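Local coordinates for uncharacterized protein (Staphylococcus aureus subsp. aureus Mu50, PDB 4QPV) that is of unknown function but belongs to the DUF1672 family and adopts a fold built from a kinked-helix-beta-beta-beta repeat, at residues A133-E136 against E137-L141; F202-G205 against M206-S209. One frame throughout, in Å; residues are numbered along the deposited sequence.

Contact 1 (A133-E136 against E137-L141); sequences AHKE and ELDNL
Lys135 turns CG away from its backbone N (chi1 -171°) and bends only at chi4, while Asp139 sets its carboxylate beside its own backbone N (chi1 -68°). The two chains meet at an angle, and NZ of Lys135 reaches OD2 of Asp139 at 2.8 Å on the syn lone pair, closing an i to i+4 salt bridge. The other oxygen, OD1 of Asp139, is hydrogen-bonded to the hydroxyl of Tyr131, so that both oxygens are held, which probably limits rotation of the carboxylate.

Helix 135-147 starts here, right after helix 116-133, and His134 is both the residue that leaves helical phi/psi after the first helix and the N-cap of the second. Its carbonyl O takes the N-H of Leu138 at 3.0 Å, the first of four successive i to i+4 backbone bonds. At the same turn, CD1 of Leu138 packs on CB of His134 at 3.8 Å, and Leu138 continues inward to Val221 and Leu177 of the sheet. The imidazole lies alongside the Glu137 carboxylate, their planes 14° apart, yet ND1 to OE1 is a weak bond of 3.5 Å. Farther round the helix, a water joins OE2 of Glu136 to ND2 of Asn140, which also donates to the carbonyl O of Asn253.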
ATOM      1  N   ALA A 133       2.249   6.633 -13.173  1.00 31.85           N
ATOM      2  CA  ALA A 133       3.210   7.591 -13.758  1.00 32.36           C
ATOM      3  C   ALA A 133       4.632   6.998 -13.926  1.00 36.18           C
ATOM      4  O   ALA A 133       5.389   7.489 -14.762  1.00 36.76           O
ATOM      5  CB  ALA A 133       3.277   8.854 -12.917  1.00 33.63           C
ATOM      6  N   HIS A 134       4.977   5.951 -13.151  1.00 31.60           N
ATOM      7  CA  HIS A 134       6.298   5.287 -13.201  1.00 31.36           C
ATOM      8  C   HIS A 134       6.147   3.767 -13.333  1.00 33.49           C
ATOM      9  O   HIS A 134       7.006   3.032 -12.849  1.00 30.35           O
ATOM     10  CB  HIS A 134       7.091   5.598 -11.914  1.00 31.90           C
ATOM     11  CG  HIS A 134       7.296   7.057 -11.676  1.00 36.35           C
ATOM     12  ND1 HIS A 134       8.374   7.729 -12.222  1.00 39.40           N
ATOM     13  CD2 HIS A 134       6.541   7.933 -10.972  1.00 37.74           C
ATOM     14  CE1 HIS A 134       8.237   8.989 -11.845  1.00 39.52           C
ATOM     15  NE2 HIS A 134       7.149   9.160 -11.089  1.00 38.97           N
ATOM     16  N   LYS A 135       5.070   3.304 -14.012  1.00 31.19           N
ATOM     17  CA  LYS A 135       4.706   1.883 -14.117  1.00 29.14           C
ATOM     18  C   LYS A 135       5.834   0.990 -14.642  1.00 31.00           C
ATOM     19  O   LYS A 135       6.175   0.017 -13.973  1.00 29.06           O
ATOM     20  CB  LYS A 135       3.439   1.702 -14.982  1.00 31.94           C
ATOM     21  CG  LYS A 135       2.894   0.281 -14.949  1.00 28.74           C
ATOM     22  CD  LYS A 135       1.641   0.102 -15.812  1.00 31.02           C
ATOM     23  CE  LYS A 135       0.868  -1.133 -15.431  1.00 40.83           C
ATOM     24  NZ  LYS A 135       1.704  -2.359 -15.469  1.00 37.01           N
ATOM     25  N   GLU A 136       6.366   1.271 -15.834  1.00 28.83           N
ATOM     26  CA  GLU A 136       7.405   0.428 -16.431  1.00 28.87           C
ATOM     27  C   GLU A 136       8.602   0.244 -15.496  1.00 31.66           C
ATOM     28  O   GLU A 136       9.048  -0.888 -15.323  1.00 29.32           O
ATOM     29  CB  GLU A 136       7.861   1.002 -17.783  1.00 31.90           C
ATOM     30  CG  GLU A 136       8.870   0.121 -18.513  1.00 37.89           C
ATOM     31  CD  GLU A 136       9.137   0.469 -19.967  1.00 57.69           C
ATOM     32  OE1 GLU A 136       8.593   1.486 -20.455  1.00 51.64           O
ATOM     33  OE2 GLU A 136       9.891  -0.285 -20.622  1.00 52.27           O
ATOM     34  N   GLU A 137       9.136   1.355 -14.924  1.00 30.64           N
ATOM     35  CA  GLU A 137      10.275   1.372 -13.983  1.00 30.60           C
ATOM     36  C   GLU A 137       9.980   0.558 -12.732  1.00 29.85           C
ATOM     37  O   GLU A 137      10.830  -0.198 -12.253  1.00 26.36           O
ATOM     38  CB  GLU A 137      10.521   2.818 -13.511  1.00 32.98           C
ATOM     39  CG  GLU A 137      11.532   3.647 -14.245  1.00 48.11           C
ATOM     40  CD  GLU A 137      11.660   5.019 -13.603  1.00 65.09           C
ATOM     41  OE1 GLU A 137      10.859   5.365 -12.694  1.00 45.14           O
ATOM     42  OE2 GLU A 137      12.573   5.756 -14.029  1.00 68.28           O
ATOM     43  N   LEU A 138       8.784   0.767 -12.164  1.00 26.70           N
ATOM     44  CA  LEU A 138       8.406   0.077 -10.929  1.00 25.58           C
ATOM     45  C   LEU A 138       8.214  -1.434 -11.201  1.00 27.81           C
ATOM     46  O   LEU A 138       8.667  -2.250 -10.404  1.00 27.21           O
ATOM     47  CB  LEU A 138       7.157   0.729 -10.308  1.00 25.12           C
ATOM     48  CG  LEU A 138       7.440   2.098  -9.654  1.00 28.27           C
ATOM     49  CD1 LEU A 138       6.132   2.865  -9.391  1.00 25.91           C
ATOM     50  CD2 LEU A 138       8.243   1.928  -8.349  1.00 29.64           C
ATOM     51  N   ASP A 139       7.612  -1.798 -12.353  1.00 26.17           N
ATOM     52  CA  ASP A 139       7.469  -3.210 -12.735  1.00 26.04           C
ATOM     53  C   ASP A 139       8.856  -3.843 -12.948  1.00 28.84           C
ATOM     54  O   ASP A 139       9.073  -4.982 -12.543  1.00 26.71           O
ATOM     55  CB  ASP A 139       6.581  -3.360 -13.965  1.00 28.51           C
ATOM     56  CG  ASP A 139       5.109  -3.011 -13.729  1.00 31.16           C
ATOM     57  OD1 ASP A 139       4.700  -2.874 -12.532  1.00 27.37           O
ATOM     58  OD2 ASP A 139       4.342  -2.961 -14.727  1.00 34.26           O
ATOM     59  N   ASN A 140       9.825  -3.079 -13.496  1.00 27.66           N
ATOM     60  CA  ASN A 140      11.194  -3.585 -13.629  1.00 27.42           C
ATOM     61  C   ASN A 140      11.806  -3.840 -12.263  1.00 29.90           C
ATOM     62  O   ASN A 140      12.497  -4.844 -12.101  1.00 29.33           O
ATOM     63  CB  ASN A 140      12.080  -2.640 -14.406  1.00 26.53           C
ATOM     64  CG  ASN A 140      11.758  -2.577 -15.865  1.00 41.37           C
ATOM     65  OD1 ASN A 140      11.178  -3.508 -16.452  1.00 37.59           O
ATOM     66  ND2 ASN A 140      12.132  -1.467 -16.481  1.00 34.26           N
ATOM     67  N   LEU A 141      11.555  -2.940 -11.284  1.00 25.28           N
ATOM     68  CA  LEU A 141      12.058  -3.131  -9.921  1.00 23.82           C
ATOM     69  C   LEU A 141      11.462  -4.416  -9.315  1.00 25.76           C
ATOM     70  O   LEU A 141      12.199  -5.198  -8.693  1.00 22.83           O
ATOM     71  CB  LEU A 141      11.759  -1.908  -9.017  1.00 23.70           C
ATOM     72  CG  LEU A 141      12.200  -2.015  -7.529  1.00 26.31           C
ATOM     73  CD1 LEU A 141      13.727  -2.258  -7.404  1.00 25.73           C
ATOM     74  CD2 LEU A 141      11.832  -0.764  -6.760  1.00 25.97           C
TER
HETATM   75  O   HOH W   1      12.257  -0.739 -19.308  1.00 50.87           O

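Contact 2 (F202-G205 against M206-S209); sequences FRDG and MRNS
Selenomethionine Met206 lays its CG over one face of the Phe202 ring, 4.0 Å from the centroid and 29° off the normal, a CH-pi contact within one helical turn. The bend at chi2 (-64°) places SE oblique to the same ring, 4.1 Å from CZ of Phe202, in a Met-aromatic contact. Ala133 of helix 116-133 touches both side chains, and Arg132 makes a cation-pi contact with the ring.

Arg207 comes next, on a more exposed side of helix 199-212. Its guanidinium, bent back at chi3, passes above the carbonyl O of Arg203 and presents NH1 to OD1 of Asp204 at 2.7 Å, a salt bridge spaced i to i+3. The carboxylate reaches the guanidinium at its edge, with the two planes steeply inclined. One water accepts from both arginines, bridging the 4.5 Å between NH2 of Arg207 and NE of Arg203.

Next, Asn208 uses ND2 to hold a second water, which donates to the carbonyl O of Gly205 at 2.7 Å. That oxygen also receives the backbone N-H of Ser209, at 2.9 Å. Ser209 in turn donates OG to the carbonyl O of Met206. The Asp204 carboxylate and the shared water probably soften the repulsion between the two arginines.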
ATOM      1  N   PHE A 202      -1.386  11.586 -19.203  1.00 40.79           N
ATOM      2  CA  PHE A 202      -1.441  11.324 -17.762  1.00 38.50           C
ATOM      3  C   PHE A 202      -0.148  11.760 -17.095  1.00 42.04           C
ATOM      4  O   PHE A 202      -0.186  12.451 -16.077  1.00 41.47           O
ATOM      5  CB  PHE A 202      -1.713   9.838 -17.464  1.00 38.61           C
ATOM      6  CG  PHE A 202      -1.735   9.520 -15.981  1.00 38.74           C
ATOM      7  CD1 PHE A 202      -2.895   9.691 -15.234  1.00 40.05           C
ATOM      8  CD2 PHE A 202      -0.582   9.088 -15.328  1.00 38.90           C
ATOM      9  CE1 PHE A 202      -2.910   9.411 -13.864  1.00 39.07           C
ATOM     10  CE2 PHE A 202      -0.591   8.832 -13.954  1.00 39.64           C
ATOM     11  CZ  PHE A 202      -1.761   8.971 -13.233  1.00 37.43           C
ATOM     12  N   ARG A 203       0.992  11.341 -17.663  1.00 39.21           N
ATOM     13  CA  ARG A 203       2.317  11.649 -17.133  1.00 39.98           C
ATOM     14  C   ARG A 203       2.581  13.156 -17.174  1.00 45.31           C
ATOM     15  O   ARG A 203       3.097  13.688 -16.191  1.00 44.22           O
ATOM     16  CB  ARG A 203       3.413  10.858 -17.866  1.00 42.04           C
ATOM     17  CG  ARG A 203       3.399   9.354 -17.513  1.00 45.67           C
ATOM     18  CD  ARG A 203       4.619   8.605 -18.052  1.00 49.80           C
ATOM     19  NE  ARG A 203       4.704   8.674 -19.516  1.00 55.96           N
ATOM     20  CZ  ARG A 203       4.239   7.745 -20.348  1.00 70.40           C
ATOM     21  NH1 ARG A 203       3.670   6.640 -19.873  1.00 49.70           N
ATOM     22  NH2 ARG A 203       4.353   7.905 -21.660  1.00 63.31           N
ATOM     23  N   ASP A 204       2.159  13.846 -18.263  1.00 44.96           N
ATOM     24  CA  ASP A 204       2.265  15.306 -18.403  1.00 47.57           C
ATOM     25  C   ASP A 204       1.424  15.999 -17.313  1.00 49.85           C
ATOM     26  O   ASP A 204       1.889  16.950 -16.680  1.00 50.50           O
ATOM     27  CB  ASP A 204       1.791  15.759 -19.812  1.00 52.65           C
ATOM     28  CG  ASP A 204       2.801  15.595 -20.941  1.00 67.86           C
ATOM     29  OD1 ASP A 204       3.866  14.981 -20.709  1.00 69.04           O
ATOM     30  OD2 ASP A 204       2.521  16.074 -22.060  1.00 75.99           O
ATOM     31  N   GLY A 205       0.218  15.486 -17.094  1.00 44.10           N
ATOM     32  CA  GLY A 205      -0.718  15.984 -16.086  1.00 43.75           C
ATOM     33  C   GLY A 205      -0.175  15.895 -14.671  1.00 45.23           C
ATOM     34  O   GLY A 205      -0.332  16.837 -13.885  1.00 44.84           O
HETATM   35  N   MSE A 206       0.490  14.760 -14.350  1.00 39.68           N
HETATM   36  CA  MSE A 206       1.129  14.494 -13.053  1.00 36.99           C
HETATM   37  C   MSE A 206       2.264  15.492 -12.807  1.00 45.01           C
HETATM   38  O   MSE A 206       2.395  15.994 -11.688  1.00 44.11           O
HETATM   39  CB  MSE A 206       1.670  13.053 -12.988  1.00 35.75           C
HETATM   40  CG  MSE A 206       0.583  12.007 -12.780  1.00 37.36           C
HETATM   41 SE   MSE A 206      -0.373  12.155 -11.086  0.75 39.46          SE
HETATM   42  CE  MSE A 206       0.987  11.411  -9.944  1.00 35.35           C
ATOM     43  N   ARG A 207       3.081  15.774 -13.852  1.00 45.73           N
ATOM     44  CA  ARG A 207       4.170  16.758 -13.803  1.00 47.54           C
ATOM     45  C   ARG A 207       3.610  18.148 -13.499  1.00 51.14           C
ATOM     46  O   ARG A 207       4.095  18.804 -12.579  1.00 51.33           O
ATOM     47  CB  ARG A 207       4.984  16.785 -15.116  1.00 51.03           C
ATOM     48  CG  ARG A 207       6.026  15.681 -15.205  1.00 60.62           C
ATOM     49  CD  ARG A 207       6.729  15.674 -16.551  1.00 64.81           C
ATOM     50  NE  ARG A 207       7.053  14.307 -16.962  1.00 72.99           N
ATOM     51  CZ  ARG A 207       6.482  13.668 -17.979  1.00 83.53           C
ATOM     52  NH1 ARG A 207       5.572  14.275 -18.727  1.00 64.55           N
ATOM     53  NH2 ARG A 207       6.836  12.424 -18.271  1.00 74.09           N
ATOM     54  N   ASN A 208       2.556  18.566 -14.236  1.00 47.17           N
ATOM     55  CA  ASN A 208       1.892  19.859 -14.062  1.00 48.54           C
ATOM     56  C   ASN A 208       1.262  19.974 -12.666  1.00 52.50           C
ATOM     57  O   ASN A 208       1.376  21.031 -12.055  1.00 53.32           O
ATOM     58  CB  ASN A 208       0.825  20.088 -15.162  1.00 46.86           C
ATOM     59  CG  ASN A 208       0.089  21.407 -15.035  1.00 65.78           C
ATOM     60  OD1 ASN A 208       0.677  22.493 -15.132  1.00 60.98           O
ATOM     61  ND2 ASN A 208      -1.218  21.337 -14.806  1.00 53.27           N
ATOM     62  N   SER A 209       0.647  18.884 -12.142  1.00 49.59           N
ATOM     63  CA  SER A 209       0.032  18.894 -10.806  1.00 48.78           C
ATOM     64  C   SER A 209       1.067  19.253  -9.721  1.00 52.30           C
ATOM     65  O   SER A 209       0.784  20.084  -8.851  1.00 52.85           O
ATOM     66  CB  SER A 209      -0.615  17.545 -10.490  1.00 48.78           C
ATOM     67  OG  SER A 209       0.356  16.528 -10.289  1.00 53.75           O
TER
HETATM   68  O   HOH W   2       7.110  10.491 -20.308  1.00 77.82           O
HETATM   69  O   HOH W   3      -2.200  18.711 -14.386  1.00 51.85           O

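How the contacts relate
Both contacts are local i to i+3 or i+4 arrangements: contact 1 spans the junction between helices 116-133 and 135-147, contact 2 lies within helix 199-212. Contact 1 lies mostly at the surface, with Leu138 its buried touching residue, whereas contact 2 is partly buried and sets Phe202 and Met206 inward against charged residues outside. Each has one salt bridge, but contact 1 adds an N-cap and anchors to the mixed sheet, while contact 2 relies on aromatic packing against helix 116-133. Their centres are 16 Å apart, yet they meet at Ala133, whose N lies 3.7 Å from Phe202 CE2 and whose CB is 4.1 Å from Met206 CG.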